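PDB 5XHH: Hcp1 family type VI secretion system effector from Salmonella typhimurium, which probably assembles, like other Hcp proteins, into stacked hexameric rings that form the inner tube of the type VI secretion system. Local coordinates for residues N55-L69 and E118-S130. Residues are numbered along the deposited sequence; the frame is centred on the assembly and turned at random.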
loop_
_atom_site.group_PDB
_atom_site.type_symbol
_atom_site.label_atom_id
_atom_site.label_comp_id
_atom_site.label_asym_id
_atom_site.label_seq_id
_atom_site.Cartn_x
_atom_site.Cartn_y
_atom_site.Cartn_z
ATOM N N ASN A 55 -3.732 7.415 4.799
ATOM C CA ASN A 55 -3.608 6.614 3.589
ATOM C C ASN A 55 -2.292 5.830 3.590
ATOM O O ASN A 55 -1.338 6.149 4.297
ATOM C CB ASN A 55 -3.679 7.506 2.349
ATOM C CG ASN A 55 -5.029 8.187 2.206
ATOM O OD1 ASN A 55 -6.015 7.709 2.747
ATOM N ND2 ASN A 55 -5.073 9.311 1.486
ATOM N N LEU A 56 -2.259 4.774 2.798
ATOM C CA LEU A 56 -0.992 4.189 2.396
ATOM C C LEU A 56 -0.340 5.092 1.355
ATOM O O LEU A 56 -0.912 5.322 0.285
ATOM C CB LEU A 56 -1.215 2.791 1.826
ATOM C CG LEU A 56 0.054 2.172 1.227
ATOM C CD1 LEU A 56 1.137 1.913 2.309
ATOM C CD2 LEU A 56 -0.289 0.901 0.495
ATOM N N ASP A 57 0.845 5.621 1.670
ATOM C CA ASP A 57 1.648 6.375 0.712
ATOM C C ASP A 57 2.757 5.457 0.203
ATOM O O ASP A 57 3.499 4.888 1.003
ATOM C CB ASP A 57 2.215 7.639 1.375
ATOM C CG ASP A 57 3.121 8.479 0.442
ATOM O OD1 ASP A 57 4.052 7.939 -0.188
ATOM O OD2 ASP A 57 2.914 9.704 0.360
ATOM N N PHE A 58 2.871 5.295 -1.116
ATOM C CA PHE A 58 3.979 4.510 -1.645
ATOM C C PHE A 58 4.547 5.171 -2.894
ATOM O O PHE A 58 3.900 6.002 -3.531
ATOM C CB PHE A 58 3.584 3.043 -1.914
ATOM C CG PHE A 58 2.724 2.821 -3.133
ATOM C CD1 PHE A 58 3.302 2.561 -4.366
ATOM C CD2 PHE A 58 1.353 2.801 -3.033
ATOM C CE1 PHE A 58 2.518 2.343 -5.494
ATOM C CE2 PHE A 58 0.556 2.568 -4.155
ATOM C CZ PHE A 58 1.145 2.334 -5.381
ATOM N N ASP A 59 5.777 4.789 -3.223
ATOM C CA ASP A 59 6.508 5.297 -4.385
ATOM C C ASP A 59 6.840 4.122 -5.299
ATOM O O ASP A 59 7.196 3.034 -4.820
ATOM C CB ASP A 59 7.808 6.011 -3.937
ATOM C CG ASP A 59 8.471 6.835 -5.052
ATOM O OD1 ASP A 59 7.852 7.123 -6.110
ATOM O OD2 ASP A 59 9.647 7.204 -4.856
ATOM N N HIS A 60 6.705 4.318 -6.607
ATOM C CA HIS A 60 7.219 3.306 -7.518
ATOM C C HIS A 60 7.721 4.001 -8.775
ATOM O O HIS A 60 7.413 5.171 -9.022
ATOM C CB HIS A 60 6.153 2.246 -7.852
ATOM C CG HIS A 60 5.031 2.761 -8.707
ATOM N ND1 HIS A 60 4.578 2.095 -9.827
ATOM C CD2 HIS A 60 4.289 3.889 -8.616
ATOM C CE1 HIS A 60 3.607 2.792 -10.387
ATOM N NE2 HIS A 60 3.413 3.885 -9.672
ATOM N N TYR A 61 8.525 3.286 -9.558
ATOM C CA TYR A 61 8.841 3.776 -10.894
ATOM C C TYR A 61 7.567 3.795 -11.721
ATOM O O TYR A 61 6.686 2.955 -11.539
ATOM C CB TYR A 61 9.905 2.903 -11.568
ATOM C CG TYR A 61 11.268 3.048 -10.945
ATOM C CD1 TYR A 61 11.874 4.288 -10.869
ATOM C CD2 TYR A 61 11.947 1.952 -10.439
ATOM C CE1 TYR A 61 13.107 4.442 -10.292
ATOM C CE2 TYR A 61 13.204 2.093 -9.854
ATOM C CZ TYR A 61 13.769 3.346 -9.786
ATOM O OH TYR A 61 15.005 3.534 -9.219
ATOM N N ILE A 62 7.440 4.783 -12.605
ATOM C CA ILE A 62 6.271 4.790 -13.477
ATOM C C ILE A 62 6.291 3.514 -14.294
ATOM O O ILE A 62 7.320 3.148 -14.873
ATOM C CB ILE A 62 6.246 6.048 -14.356
ATOM C CG1 ILE A 62 6.078 7.289 -13.475
ATOM C CG2 ILE A 62 5.112 5.929 -15.398
ATOM C CD1 ILE A 62 6.155 8.613 -14.214
ATOM N N ASP A 63 5.184 2.787 -14.283
ATOM C CA ASP A 63 5.219 1.431 -14.820
ATOM C C ASP A 63 3.825 1.065 -15.309
ATOM O O ASP A 63 2.954 1.931 -15.428
ATOM C CB ASP A 63 5.774 0.450 -13.768
ATOM C CG ASP A 63 4.931 0.396 -12.491
ATOM O OD1 ASP A 63 3.728 0.726 -12.538
ATOM O OD2 ASP A 63 5.488 0.003 -11.436
ATOM N N ARG A 64 3.606 -0.235 -15.563
ATOM C CA ARG A 64 2.348 -0.690 -16.146
ATOM C C ARG A 64 1.140 -0.338 -15.276
ATOM O O ARG A 64 0.029 -0.200 -15.793
ATOM C CB ARG A 64 2.400 -2.206 -16.395
ATOM C CG ARG A 64 1.069 -2.814 -16.847
ATOM C CD ARG A 64 1.016 -4.330 -16.678
ATOM N NE ARG A 64 1.573 -5.037 -17.827
ATOM C CZ ARG A 64 0.872 -5.400 -18.899
ATOM N NH1 ARG A 64 -0.422 -5.122 -18.980
ATOM N NH2 ARG A 64 1.464 -6.043 -19.896
ATOM N N ALA A 65 1.325 -0.192 -13.962
ATOM C CA ALA A 65 0.183 0.124 -13.105
ATOM C C ALA A 65 -0.247 1.578 -13.222
ATOM O O ALA A 65 -1.404 1.898 -12.929
ATOM C CB ALA A 65 0.510 -0.193 -11.642
ATOM N N SER A 66 0.657 2.452 -13.670
ATOM C CA SER A 66 0.413 3.888 -13.576
ATOM C C SER A 66 -0.849 4.341 -14.299
ATOM O O SER A 66 -1.662 5.044 -13.677
ATOM C CB SER A 66 1.661 4.633 -14.059
ATOM O OG SER A 66 2.726 4.434 -13.160
ATOM N N PRO A 67 -1.095 3.989 -15.569
ATOM C CA PRO A 67 -2.349 4.443 -16.194
ATOM C C PRO A 67 -3.580 3.942 -15.467
ATOM O O PRO A 67 -4.592 4.652 -15.413
ATOM C CB PRO A 67 -2.263 3.882 -17.625
ATOM C CG PRO A 67 -0.810 3.597 -17.852
ATOM C CD PRO A 67 -0.307 3.158 -16.497
ATOM N N ASN A 68 -3.521 2.746 -14.876
ATOM C CA ASN A 68 -4.690 2.243 -14.169
ATOM C C ASN A 68 -4.840 2.867 -12.793
ATOM O O ASN A 68 -5.970 3.084 -12.347
ATOM C CB ASN A 68 -4.635 0.721 -14.071
ATOM C CG ASN A 68 -5.181 0.056 -15.313
ATOM O OD1 ASN A 68 -6.189 0.491 -15.853
ATOM N ND2 ASN A 68 -4.505 -0.978 -15.787
ATOM N N LEU A 69 -3.737 3.154 -12.099
ATOM C CA LEU A 69 -3.853 3.951 -10.877
ATOM C C LEU A 69 -4.505 5.301 -11.177
ATOM O O LEU A 69 -5.431 5.722 -10.481
ATOM C CB LEU A 69 -2.479 4.131 -10.229
ATOM C CG LEU A 69 -1.832 2.853 -9.700
ATOM C CD1 LEU A 69 -0.374 3.090 -9.453
ATOM C CD2 LEU A 69 -2.519 2.428 -8.396
ATOM N N GLU A 118 19.102 8.927 -10.936
ATOM C CA GLU A 118 18.216 8.801 -9.792
ATOM C C GLU A 118 17.105 9.845 -9.936
ATOM O O GLU A 118 17.246 10.844 -10.655
ATOM C CB GLU A 118 18.981 8.942 -8.469
ATOM C CG GLU A 118 18.103 8.787 -7.205
ATOM C CD GLU A 118 17.902 7.339 -6.759
ATOM O OE1 GLU A 118 18.105 7.055 -5.557
ATOM O OE2 GLU A 118 17.555 6.489 -7.610
ATOM N N ILE A 119 15.976 9.575 -9.279
ATOM C CA ILE A 119 14.664 10.144 -9.596
ATOM C C ILE A 119 14.096 9.378 -10.788
ATOM O O ILE A 119 13.129 8.629 -10.639
ATOM C CB ILE A 119 14.693 11.662 -9.870
ATOM C CG1 ILE A 119 15.217 12.422 -8.650
ATOM C CG2 ILE A 119 13.299 12.139 -10.232
ATOM C CD1 ILE A 119 14.932 13.893 -8.689
ATOM N N ALA A 120 14.700 9.538 -11.966
ATOM C CA ALA A 120 14.265 8.848 -13.197
ATOM C C ALA A 120 12.823 9.265 -13.495
ATOM O O ALA A 120 12.541 10.473 -13.562
ATOM C CB ALA A 120 14.496 7.343 -13.051
ATOM N N SER A 121 11.904 8.324 -13.734
ATOM C CA SER A 121 10.473 8.589 -13.848
ATOM C C SER A 121 9.793 7.768 -12.767
ATOM O O SER A 121 9.763 6.534 -12.860
ATOM C CB SER A 121 9.933 8.216 -15.225
ATOM O OG SER A 121 10.293 6.882 -15.560
ATOM N N ARG A 122 9.261 8.450 -11.747
ATOM C CA ARG A 122 8.652 7.796 -10.594
ATOM C C ARG A 122 7.324 8.463 -10.269
ATOM O O ARG A 122 6.881 9.391 -10.944
ATOM C CB ARG A 122 9.565 7.817 -9.364
ATOM C CG ARG A 122 10.006 9.167 -8.903
ATOM C CD ARG A 122 10.911 8.993 -7.694
ATOM N NE ARG A 122 12.112 8.213 -8.000
ATOM C CZ ARG A 122 12.815 7.539 -7.092
ATOM N NH1 ARG A 122 12.428 7.531 -5.825
ATOM N NH2 ARG A 122 13.903 6.865 -7.444
ATOM N N GLU A 123 6.669 7.958 -9.233
ATOM C CA GLU A 123 5.262 8.274 -9.030
ATOM C C GLU A 123 4.894 7.943 -7.595
ATOM O O GLU A 123 5.011 6.778 -7.172
ATOM C CB GLU A 123 4.406 7.488 -10.010
ATOM C CG GLU A 123 2.940 7.815 -10.002
ATOM C CD GLU A 123 2.223 7.100 -11.127
ATOM O OE1 GLU A 123 1.929 7.754 -12.141
ATOM O OE2 GLU A 123 1.970 5.875 -11.012
ATOM N N THR A 124 4.460 8.964 -6.859
ATOM C CA THR A 124 3.902 8.787 -5.529
ATOM C C THR A 124 2.407 8.530 -5.634
ATOM O O THR A 124 1.717 9.135 -6.455
ATOM C CB THR A 124 4.179 10.026 -4.668
ATOM O OG1 THR A 124 5.585 10.136 -4.476
ATOM C CG2 THR A 124 3.495 9.935 -3.298
ATOM N N VAL A 125 1.916 7.610 -4.815
ATOM C CA VAL A 125 0.532 7.166 -4.854
ATOM C C VAL A 125 0.017 7.087 -3.426
ATOM O O VAL A 125 0.713 6.605 -2.526
ATOM C CB VAL A 125 0.395 5.789 -5.541
ATOM C CG1 VAL A 125 -1.072 5.359 -5.597
ATOM C CG2 VAL A 125 1.019 5.811 -6.928
ATOM N N GLU A 126 -1.200 7.553 -3.217
ATOM C CA GLU A 126 -1.886 7.365 -1.957
ATOM C C GLU A 126 -3.144 6.556 -2.202
ATOM O O GLU A 126 -3.923 6.874 -3.118
ATOM C CB GLU A 126 -2.227 8.690 -1.304
ATOM C CG GLU A 126 -1.016 9.466 -0.834
ATOM C CD GLU A 126 -1.431 10.741 -0.136
ATOM O OE1 GLU A 126 -2.559 10.759 0.402
ATOM O OE2 GLU A 126 -0.644 11.712 -0.129
ATOM N N LEU A 127 -3.319 5.519 -1.375
ATOM C CA LEU A 127 -4.492 4.654 -1.363
ATOM C C LEU A 127 -5.128 4.744 0.012
ATOM O O LEU A 127 -4.469 4.478 1.025
ATOM C CB LEU A 127 -4.128 3.201 -1.658
ATOM C CG LEU A 127 -3.241 2.819 -2.835
ATOM C CD1 LEU A 127 -2.939 1.336 -2.773
ATOM C CD2 LEU A 127 -3.881 3.191 -4.160
ATOM N N SER A 128 -6.394 5.123 0.059
ATOM C CA SER A 128 -7.091 5.031 1.324
ATOM C C SER A 128 -7.557 3.598 1.515
ATOM O O SER A 128 -7.815 2.884 0.548
ATOM C CB SER A 128 -8.275 5.992 1.363
ATOM O OG SER A 128 -9.231 5.580 0.417
ATOM N N PHE A 129 -7.617 3.161 2.770
ATOM C CA PHE A 129 -8.094 1.824 3.081
ATOM C C PHE A 129 -8.916 1.886 4.359
ATOM O O PHE A 129 -8.647 2.697 5.249
ATOM C CB PHE A 129 -6.933 0.814 3.236
ATOM C CG PHE A 129 -5.942 1.186 4.303
ATOM C CD1 PHE A 129 -4.849 1.982 4.003
ATOM C CD2 PHE A 129 -6.105 0.752 5.604
ATOM C CE1 PHE A 129 -3.930 2.336 4.987
ATOM C CE2 PHE A 129 -5.197 1.100 6.593
ATOM C CZ PHE A 129 -4.100 1.898 6.278
ATOM N N SER A 130 -9.922 1.028 4.451
ATOM C CA SER A 130 -10.692 1.007 5.681
ATOM C C SER A 130 -10.260 -0.082 6.652
ATOM O O SER A 130 -10.557 0.040 7.840
ATOM C CB SER A 130 -12.190 0.890 5.376
ATOM O OG SER A 130 -12.418 -0.048 4.366
HETATM O O HOH W 1 6.067 8.257 -1.914
HETATM O O HOH W 2 7.402 9.652 -6.191
HETATM O O HOH W 3 9.562 4.304 -15.430
HETATM O O HOH W 4 -0.462 7.768 -13.500
#
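The Phe-58 ring carries Val-125 over one face: CB of Val-125 lies 3.8 Å from the centroid of the Phe-58 ring, 25° off the ring normal, a CH-pi contact displaced toward the rim. Leu-7 of strand 3-9 also touches this phenylalanine. Ser-121 O lies at the edge of the Tyr-61 ring, close to its plane, Leu-56 N at the edge of the Phe-129 ring, and Ile-119 O at the edge of the Arg-122 guanidinium, where it accepts from NE. The imidazole of His-60 is held at its edge from both nitrogens. NE2 donates to Glu-123 OE2 at 2.8 Å, and ND1 to Asp-63 OD2, also at 2.8 Å and close to the ring plane, which fixes the ring's rotation. Ser-66 OG adds a second bond to Glu-123 OE2 (2.7 Å), reaching it from the same face of the carboxylate as His-60 NE2. With CG anti to the backbone N (chi1 -174°) and an extended chain, Glu-123 runs alongside the histidine to this meeting point.

Strands 56-61 and 121-129 pair antiparallel at the centre of a four-stranded sheet of the Hcp beta-barrel fold, and the polar cluster ties that sheet to the start of helix 66-75, where Asp-63 and Ser-66 form a capping box. Backbone bonds pair Leu-56 with Leu-127 and Phe-58 with Val-125.

On the opposite face, two waters bridge Asp-57 and Asp-59 to Thr-124 OG1, while Asp-57 OD1 also forms a salt bridge with Arg-31 of neighbouring strand 29-36. Arg-122 NH1 makes a salt bridge with Asp-59 OD2 at 3.0 Å, though the hydrogen bond within it is weak. Asn-55 ND2 meets Glu-126 OE1 at 3.1 Å, nearly straight at 168°.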